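Long-range contacts in CbsA (Xanthomonas oryzae pv. oryzae, PDB 5XYH), which hydrolyses beta-1,4-glycosidic bonds of cellulose as an exoglucanase (cellobiosidase) of glycosyl hydrolase family 6, releasing cellobiose and so probably breaking down plant cell walls: residues A[194-200]-A[271-275]; A[210-214]-A[281-287]; A[342-346]-A[356-360]. All coordinates share one frame; numbering follows the deposited sequence.

Contact 1: A[194-200]-A[271-275]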
loop_
_atom_site.group_PDB
_atom_site.type_symbol
_atom_site.label_atom_id
_atom_site.label_comp_id
_atom_site.label_asym_id
_atom_site.label_seq_id
_atom_site.Cartn_x
_atom_site.Cartn_y
_atom_site.Cartn_z
ATOM N N ILE A 194 -0.094 0.587 -7.986
ATOM C CA ILE A 194 0.751 0.044 -9.047
ATOM C C ILE A 194 1.996 -0.612 -8.448
ATOM O O ILE A 194 3.120 -0.435 -8.935
ATOM C CB ILE A 194 1.061 1.140 -10.102
ATOM C CG1 ILE A 194 1.635 0.550 -11.401
ATOM C CG2 ILE A 194 1.926 2.281 -9.542
ATOM C CD1 ILE A 194 1.556 1.528 -12.559
ATOM N N GLY A 195 1.790 -1.398 -7.382
ATOM C CA GLY A 195 2.845 -2.237 -6.839
ATOM C C GLY A 195 3.992 -1.434 -6.243
ATOM O O GLY A 195 3.827 -0.288 -5.819
ATOM N N HIS A 196 5.187 -2.043 -6.223
ATOM C CA HIS A 196 6.297 -1.436 -5.488
ATOM C C HIS A 196 7.691 -1.892 -5.913
ATOM O O HIS A 196 8.672 -1.188 -5.668
ATOM C CB HIS A 196 6.154 -1.758 -4.005
ATOM C CG HIS A 196 6.530 -3.169 -3.686
ATOM N ND1 HIS A 196 7.797 -3.525 -3.267
ATOM C CD2 HIS A 196 5.826 -4.321 -3.786
ATOM C CE1 HIS A 196 7.845 -4.835 -3.089
ATOM N NE2 HIS A 196 6.666 -5.341 -3.400
ATOM N N SER A 197 7.802 -3.098 -6.472
ATOM C CA SER A 197 9.113 -3.735 -6.601
ATOM C C SER A 197 9.957 -3.104 -7.700
ATOM O O SER A 197 11.192 -3.167 -7.653
ATOM C CB SER A 197 8.940 -5.214 -6.905
ATOM O OG SER A 197 8.392 -5.358 -8.201
ATOM N N GLY A 198 9.316 -2.530 -8.705
ATOM C CA GLY A 198 9.997 -2.148 -9.918
ATOM C C GLY A 198 9.967 -3.194 -11.011
ATOM O O GLY A 198 10.387 -2.895 -12.130
ATOM N N TRP A 199 9.501 -4.421 -10.724
ATOM C CA TRP A 199 9.490 -5.449 -11.763
ATOM C C TRP A 199 8.491 -5.135 -12.870
ATOM O O TRP A 199 8.659 -5.618 -14.002
ATOM C CB TRP A 199 9.186 -6.823 -11.166
ATOM C CG TRP A 199 10.328 -7.429 -10.378
ATOM C CD1 TRP A 199 10.320 -7.759 -9.055
ATOM C CD2 TRP A 199 11.629 -7.787 -10.874
ATOM N NE1 TRP A 199 11.532 -8.297 -8.692
ATOM C CE2 TRP A 199 12.354 -8.325 -9.791
ATOM C CE3 TRP A 199 12.251 -7.704 -12.132
ATOM C CZ2 TRP A 199 13.669 -8.780 -9.923
ATOM C CZ3 TRP A 199 13.574 -8.156 -12.261
ATOM C CH2 TRP A 199 14.260 -8.686 -11.162
ATOM N N LEU A 200 7.467 -4.328 -12.569
ATOM C CA LEU A 200 6.541 -3.859 -13.599
ATOM C C LEU A 200 7.240 -3.043 -14.677
ATOM O O LEU A 200 6.770 -2.998 -15.820
ATOM C CB LEU A 200 5.442 -3.009 -12.969
ATOM C CG LEU A 200 4.218 -3.721 -12.440
ATOM C CD1 LEU A 200 3.182 -2.644 -12.058
ATOM C CD2 LEU A 200 3.705 -4.651 -13.519
ATOM N N GLU A 271 11.488 3.658 -3.795
ATOM C CA GLU A 271 10.185 4.087 -4.294
ATOM C C GLU A 271 10.249 5.430 -5.010
ATOM O O GLU A 271 9.429 5.689 -5.899
ATOM C CB GLU A 271 9.176 4.135 -3.143
ATOM C CG GLU A 271 8.897 2.719 -2.578
ATOM C CD GLU A 271 8.425 1.762 -3.657
ATOM O OE1 GLU A 271 7.281 1.928 -4.145
ATOM O OE2 GLU A 271 9.187 0.837 -4.016
ATOM N N SER A 272 11.194 6.296 -4.640
ATOM C CA SER A 272 11.340 7.559 -5.358
ATOM C C SER A 272 11.739 7.314 -6.806
ATOM O O SER A 272 11.135 7.868 -7.729
ATOM C CB SER A 272 12.359 8.452 -4.657
ATOM O OG SER A 272 11.841 8.925 -3.427
ATOM N N THR A 273 12.753 6.472 -7.024
ATOM C CA THR A 273 13.134 6.119 -8.388
ATOM C C THR A 273 11.974 5.442 -9.127
ATOM O O THR A 273 11.698 5.764 -10.293
ATOM C CB THR A 273 14.372 5.208 -8.361
ATOM O OG1 THR A 273 15.390 5.800 -7.535
ATOM C CG2 THR A 273 14.926 4.974 -9.766
ATOM N N TYR A 274 11.260 4.537 -8.447
ATOM C CA TYR A 274 10.149 3.815 -9.071
ATOM C C TYR A 274 9.058 4.775 -9.556
ATOM O O TYR A 274 8.577 4.665 -10.694
ATOM C CB TYR A 274 9.581 2.792 -8.081
ATOM C CG TYR A 274 8.501 1.881 -8.644
ATOM C CD1 TYR A 274 8.641 1.292 -9.894
ATOM C CD2 TYR A 274 7.339 1.604 -7.915
ATOM C CE1 TYR A 274 7.651 0.463 -10.419
ATOM C CE2 TYR A 274 6.345 0.759 -8.421
ATOM C CZ TYR A 274 6.509 0.196 -9.675
ATOM O OH TYR A 274 5.545 -0.622 -10.189
ATOM N N ALA A 275 8.640 5.711 -8.697
ATOM C CA ALA A 275 7.563 6.629 -9.071
ATOM C C ALA A 275 7.950 7.488 -10.273
ATOM O O ALA A 275 7.114 7.773 -11.138
ATOM C CB ALA A 275 7.191 7.518 -7.883
HETATM O O HOH W 1 6.845 -3.236 -9.921
#
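The phenol of Y274 reaches from its helix into the curl of loop 194-200, and its hydroxyl donates to I194 O at 2.7 Å. The carbonyl receives this bond nearly end-on, with a C=O...OH angle of 167°. Having CG anti to the backbone N (chi1 -175°) sends the ring out from the helix. G198 N lies over one face of the ring, toward its rim, and G198 CA comes to 3.5 Å from Y274 CE1, while H196 CA approaches obliquely. L200 closes in on the oxygen end, its CD1 lying 3.6 Å from Y274 OH. A water completes the grip: it donates to Y274 OH at 2.9 Å and accepts from L200 N, and more weakly from G198 N.

One turn earlier on the helix, E271 folds its bent chain back to the same loop, where OE2 lies 2.7 Å from H196 O. Its other oxygen, OE1, is hydrogen-bonded to T232, and H196 ND1 to T238, both outside the loop and helix. Within the loop, S197 OG accepts from W199 N (2.9 Å), an ST turn. The loop follows strand 188-193 at its C-terminal end, the end of the barrel where family 6 enzymes have their active site. Y274 OH, giving its proton to I194 O and receiving one from the water, thus has both roles filled in a largely buried contact, and the water links it to L200 N of the loop.

Contact 2: A[210-214]-A[281-287]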
loop_
_atom_site.group_PDB
_atom_site.type_symbol
_atom_site.label_atom_id
_atom_site.label_comp_id
_atom_site.label_asym_id
_atom_site.label_seq_id
_atom_site.Cartn_x
_atom_site.Cartn_y
_atom_site.Cartn_z
ATOM N N ILE A 210 2.265 -0.396 -18.642
ATOM C CA ILE A 210 1.743 0.912 -19.019
ATOM C C ILE A 210 0.497 0.761 -19.881
ATOM O O ILE A 210 -0.525 1.399 -19.626
ATOM C CB ILE A 210 2.829 1.739 -19.725
ATOM C CG1 ILE A 210 4.036 1.961 -18.804
ATOM C CG2 ILE A 210 2.254 3.043 -20.242
ATOM C CD1 ILE A 210 3.709 2.553 -17.449
ATOM N N SER A 211 0.546 -0.099 -20.905
ATOM C CA SER A 211 -0.619 -0.225 -21.776
ATOM C C SER A 211 -1.820 -0.818 -21.044
ATOM O O SER A 211 -2.965 -0.472 -21.361
ATOM C CB SER A 211 -0.286 -1.060 -23.010
ATOM O OG SER A 211 -0.529 -2.433 -22.774
ATOM N N LEU A 212 -1.584 -1.687 -20.053
ATOM C CA LEU A 212 -2.680 -2.216 -19.247
ATOM C C LEU A 212 -3.376 -1.111 -18.469
ATOM O O LEU A 212 -4.593 -0.948 -18.562
ATOM C CB LEU A 212 -2.174 -3.293 -18.285
ATOM C CG LEU A 212 -3.174 -3.798 -17.242
ATOM C CD1 LEU A 212 -4.372 -4.432 -17.907
ATOM C CD2 LEU A 212 -2.488 -4.787 -16.292
ATOM N N TYR A 213 -2.622 -0.350 -17.677
ATOM C CA TYR A 213 -3.241 0.737 -16.927
ATOM C C TYR A 213 -3.883 1.746 -17.867
ATOM O O TYR A 213 -4.976 2.250 -17.598
ATOM C CB TYR A 213 -2.209 1.415 -16.019
ATOM C CG TYR A 213 -1.956 0.626 -14.747
ATOM C CD1 TYR A 213 -1.107 -0.478 -14.744
ATOM C CD2 TYR A 213 -2.581 0.972 -13.568
ATOM C CE1 TYR A 213 -0.884 -1.209 -13.573
ATOM C CE2 TYR A 213 -2.368 0.255 -12.401
ATOM C CZ TYR A 213 -1.533 -0.827 -12.400
ATOM O OH TYR A 213 -1.351 -1.516 -11.215
ATOM N N THR A 214 -3.233 2.035 -18.989
ATOM C CA THR A 214 -3.811 3.005 -19.916
ATOM C C THR A 214 -5.119 2.481 -20.496
ATOM O O THR A 214 -6.139 3.182 -20.501
ATOM C CB THR A 214 -2.808 3.335 -21.025
ATOM O OG1 THR A 214 -1.631 3.894 -20.433
ATOM C CG2 THR A 214 -3.404 4.351 -21.988
ATOM N N ALA A 281 7.062 7.145 -18.027
ATOM C CA ALA A 281 6.464 6.198 -18.955
ATOM C C ALA A 281 5.000 6.532 -19.225
ATOM O O ALA A 281 4.523 6.381 -20.360
ATOM C CB ALA A 281 6.601 4.780 -18.408
ATOM N N PHE A 282 4.260 6.970 -18.198
ATOM C CA PHE A 282 2.845 7.281 -18.418
ATOM C C PHE A 282 2.693 8.544 -19.253
ATOM O O PHE A 282 1.878 8.591 -20.182
ATOM C CB PHE A 282 2.102 7.409 -17.086
ATOM C CG PHE A 282 1.653 6.096 -16.521
ATOM C CD1 PHE A 282 0.751 5.299 -17.216
ATOM C CD2 PHE A 282 2.138 5.642 -15.313
ATOM C CE1 PHE A 282 0.342 4.078 -16.709
ATOM C CE2 PHE A 282 1.730 4.438 -14.797
ATOM C CZ PHE A 282 0.838 3.648 -15.492
ATOM N N VAL A 283 3.484 9.568 -18.957
ATOM C CA VAL A 283 3.477 10.746 -19.810
ATOM C C VAL A 283 3.850 10.358 -21.239
ATOM O O VAL A 283 3.267 10.861 -22.210
ATOM C CB VAL A 283 4.404 11.818 -19.215
ATOM C CG1 VAL A 283 4.601 12.961 -20.193
ATOM C CG2 VAL A 283 3.805 12.341 -17.902
ATOM N N GLY A 284 4.784 9.415 -21.390
ATOM C CA GLY A 284 5.119 8.918 -22.714
ATOM C C GLY A 284 3.962 8.224 -23.396
ATOM O O GLY A 284 3.849 8.255 -24.626
ATOM N N ALA A 285 3.093 7.581 -22.618
ATOM C CA ALA A 285 1.907 6.943 -23.167
ATOM C C ALA A 285 0.758 7.920 -23.387
ATOM O O ALA A 285 -0.323 7.485 -23.797
ATOM C CB ALA A 285 1.444 5.809 -22.247
ATOM N N GLY A 286 0.952 9.207 -23.122
ATOM C CA GLY A 286 -0.070 10.202 -23.388
ATOM C C GLY A 286 -0.914 10.621 -22.200
ATOM O O GLY A 286 -1.935 11.284 -22.399
ATOM N N TRP A 287 -0.523 10.257 -20.979
ATOM C CA TRP A 287 -1.214 10.733 -19.785
ATOM C C TRP A 287 -0.896 12.208 -19.552
ATOM O O TRP A 287 0.174 12.681 -19.935
ATOM C CB TRP A 287 -0.788 9.923 -18.552
ATOM C CG TRP A 287 -1.353 8.517 -18.486
ATOM C CD1 TRP A 287 -1.015 7.456 -19.279
ATOM C CD2 TRP A 287 -2.355 8.038 -17.587
ATOM N NE1 TRP A 287 -1.753 6.349 -18.937
ATOM C CE2 TRP A 287 -2.570 6.672 -17.887
ATOM C CE3 TRP A 287 -3.085 8.626 -16.549
ATOM C CZ2 TRP A 287 -3.485 5.886 -17.184
ATOM C CZ3 TRP A 287 -3.997 7.838 -15.851
ATOM C CH2 TRP A 287 -4.190 6.485 -16.178
#
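I210 presses its CD1 methyl onto the middle of the F282 ring, 3.7 Å from the centroid and 12° off the normal, a CH-pi contact. The isoleucine is a forked bump: CD1 and CG1 settle against A281 CB, and CG2 reaches one helical turn further to A285 CB, at 3.5 Å. Its chi1 of -60° sets CG2 anti to the backbone N and CG1 beside it, spreading the two branches along the facing helix, so that the small alanines form the shallow hollow and the phenylalanine its wall. Y213 contributes CB, lying 3.8 Å from F282 CE1 at the ring edge; its phenol continues away to a hydrogen bond from OH to D193 O.

Beyond the end of the helix the chain turns through a Schellman motif at G286, which brings the W287 indole back so that F282 CD1 lies over one of its faces, toward the rim. The indole NE1 then donates to T214 OG1 at 2.9 Å, almost straight at 172° and nearly in the ring plane. T214 OG1 in turn donates to I210 O, 2.8 Å away, coming from above the carbonyl plane. I210 O also accepts from T214 N, so the threonine is held to its own helix while receiving the indole.

The contact joins helix 206-218 to the end of helix 271-284. F282 stacks on F230 of strand 229-232 and W287 meets the same ring, while Y213 packs on helix 150-155.

Contact 3: A[342-346]-A[356-360]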
loop_
_atom_site.group_PDB
_atom_site.type_symbol
_atom_site.label_atom_id
_atom_site.label_comp_id
_atom_site.label_asym_id
_atom_site.label_seq_id
_atom_site.Cartn_x
_atom_site.Cartn_y
_atom_site.Cartn_z
ATOM N N ILE A 342 8.887 2.600 10.912
ATOM C CA ILE A 342 8.002 3.622 10.350
ATOM C C ILE A 342 8.802 4.573 9.473
ATOM O O ILE A 342 9.949 4.918 9.784
ATOM C CB ILE A 342 7.290 4.382 11.480
ATOM C CG1 ILE A 342 6.311 3.440 12.197
ATOM C CG2 ILE A 342 6.591 5.633 10.936
ATOM C CD1 ILE A 342 5.439 4.097 13.226
ATOM N N GLY A 343 8.220 4.978 8.348
ATOM C CA GLY A 343 8.893 5.902 7.443
ATOM C C GLY A 343 8.422 7.334 7.610
ATOM O O GLY A 343 8.015 7.758 8.699
ATOM N N MET A 344 8.477 8.090 6.522
ATOM C CA MET A 344 8.068 9.489 6.574
ATOM C C MET A 344 6.626 9.597 7.066
ATOM O O MET A 344 5.752 8.845 6.599
ATOM C CB MET A 344 8.183 10.158 5.196
ATOM C CG MET A 344 9.594 10.572 4.768
ATOM S SD MET A 344 10.332 11.879 5.799
ATOM C CE MET A 344 9.212 13.259 5.514
ATOM N N PRO A 345 6.337 10.510 7.989
ATOM C CA PRO A 345 4.944 10.805 8.359
ATOM C C PRO A 345 4.151 11.265 7.148
ATOM O O PRO A 345 4.731 11.736 6.160
ATOM C CB PRO A 345 5.084 11.944 9.386
ATOM C CG PRO A 345 6.521 11.904 9.831
ATOM C CD PRO A 345 7.295 11.413 8.644
ATOM N N PRO A 346 2.827 11.149 7.182
ATOM C CA PRO A 346 2.019 11.670 6.070
ATOM C C PRO A 346 2.380 13.124 5.784
ATOM O O PRO A 346 2.422 13.953 6.688
ATOM C CB PRO A 346 0.583 11.522 6.579
ATOM C CG PRO A 346 0.651 10.427 7.609
ATOM C CD PRO A 346 1.999 10.599 8.269
ATOM N N ALA A 356 1.712 13.201 -2.367
ATOM C CA ALA A 356 1.730 13.072 -0.914
ATOM C C ALA A 356 2.460 11.795 -0.526
ATOM O O ALA A 356 2.493 10.839 -1.298
ATOM C CB ALA A 356 0.306 13.051 -0.333
ATOM N N TYR A 357 3.083 11.818 0.653
ATOM C CA TYR A 357 3.407 10.589 1.373
ATOM C C TYR A 357 2.211 10.261 2.257
ATOM O O TYR A 357 1.689 11.147 2.935
ATOM C CB TYR A 357 4.665 10.733 2.232
ATOM C CG TYR A 357 5.929 11.117 1.483
ATOM C CD1 TYR A 357 6.206 10.615 0.218
ATOM C CD2 TYR A 357 6.850 11.979 2.055
ATOM C CE1 TYR A 357 7.368 10.977 -0.470
ATOM C CE2 TYR A 357 8.008 12.345 1.390
ATOM C CZ TYR A 357 8.263 11.842 0.132
ATOM O OH TYR A 357 9.413 12.212 -0.517
ATOM N N VAL A 358 1.755 9.002 2.226
ATOM C CA VAL A 358 0.574 8.590 2.977
ATOM C C VAL A 358 0.940 7.356 3.798
ATOM O O VAL A 358 1.879 6.624 3.480
ATOM C CB VAL A 358 -0.646 8.284 2.072
ATOM C CG1 VAL A 358 -1.035 9.504 1.214
ATOM C CG2 VAL A 358 -0.380 7.061 1.199
ATOM N N TRP A 359 0.199 7.143 4.880
ATOM C CA TRP A 359 0.296 5.881 5.611
ATOM C C TRP A 359 -0.859 5.033 5.102
ATOM O O TRP A 359 -1.964 5.049 5.653
ATOM C CB TRP A 359 0.250 6.098 7.118
ATOM C CG TRP A 359 1.534 6.616 7.656
ATOM C CD1 TRP A 359 2.617 7.039 6.933
ATOM C CD2 TRP A 359 1.898 6.739 9.032
ATOM N NE1 TRP A 359 3.619 7.424 7.775
ATOM C CE2 TRP A 359 3.203 7.263 9.072
ATOM C CE3 TRP A 359 1.240 6.471 10.238
ATOM C CZ2 TRP A 359 3.875 7.518 10.276
ATOM C CZ3 TRP A 359 1.904 6.731 11.439
ATOM C CH2 TRP A 359 3.205 7.245 11.446
ATOM N N GLY A 360 -0.604 4.331 3.995
ATOM C CA GLY A 360 -1.620 3.470 3.414
ATOM C C GLY A 360 -2.015 2.349 4.347
ATOM O O GLY A 360 -3.198 2.085 4.560
#
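W359 turns its indole across the loop 342-346, which wraps it from M344 O at one edge to P346 over a face. From CB, CG is set anti to the carbonyl carbon (chi1 -76°), which swings the ring out from the strand end toward the loop. At CG the indole already meets P346 CG, 3.9 Å away. CD1 passes M344 O at 3.6 Å, and the next atom, NE1, donates to that oxygen at 2.8 Å, with an N-H...O angle of 158°. The acceptor lies near the indole plane, whereas the donor is tilted 29° from the plane of the carbonyl. Over the five-membered ring sits P346 CD, 3.6 Å from its centroid, a CH-pi contact that also covers CE2. Further along, CZ2 is touched by I342 CG2 at 3.4 Å, and CH2, the far corner of the ring, lies against the same methyl; the two side chains cross at about a right angle.

The strand adds contacts of its own. P346 CA makes a CA-H...O contact of 3.2 Å with Y357 O, and M344 CB and CG lean obliquely on the Y357 ring at its CD2 side. M344 O has a second hydrogen-bond partner in T297 OG1.

The loop leads into strand 347-351, which pairs antiparallel with 354-358, itself parallel to 292-296. Helix 33-42 touches both I342 and W359 through V42, Y45 meets the indole edge-to-face, and helix 411-419 packs on I342.

In the fold
From the N terminus, the chain leaves strand 188-193 into loop 194-200, then forms helix 206-218 and strand 229-232. Helix 271-284 supplies the later half of two contacts: its start closes contact 1 on the loop and its end closes contact 2 on the preceding helix. The two closures alternate along the chain and therefore cross; they also touch, I194 CA lying 3.4 Å from Y213 OH. Together they bind successive beta-alpha units of the family 6 barrel. Contact 3 comes later, in series after strand 292-296, closing a short hairpin excursion through strand 347-351, its centre about 16 Å from that of contact 1 and about 26 Å from that of contact 2.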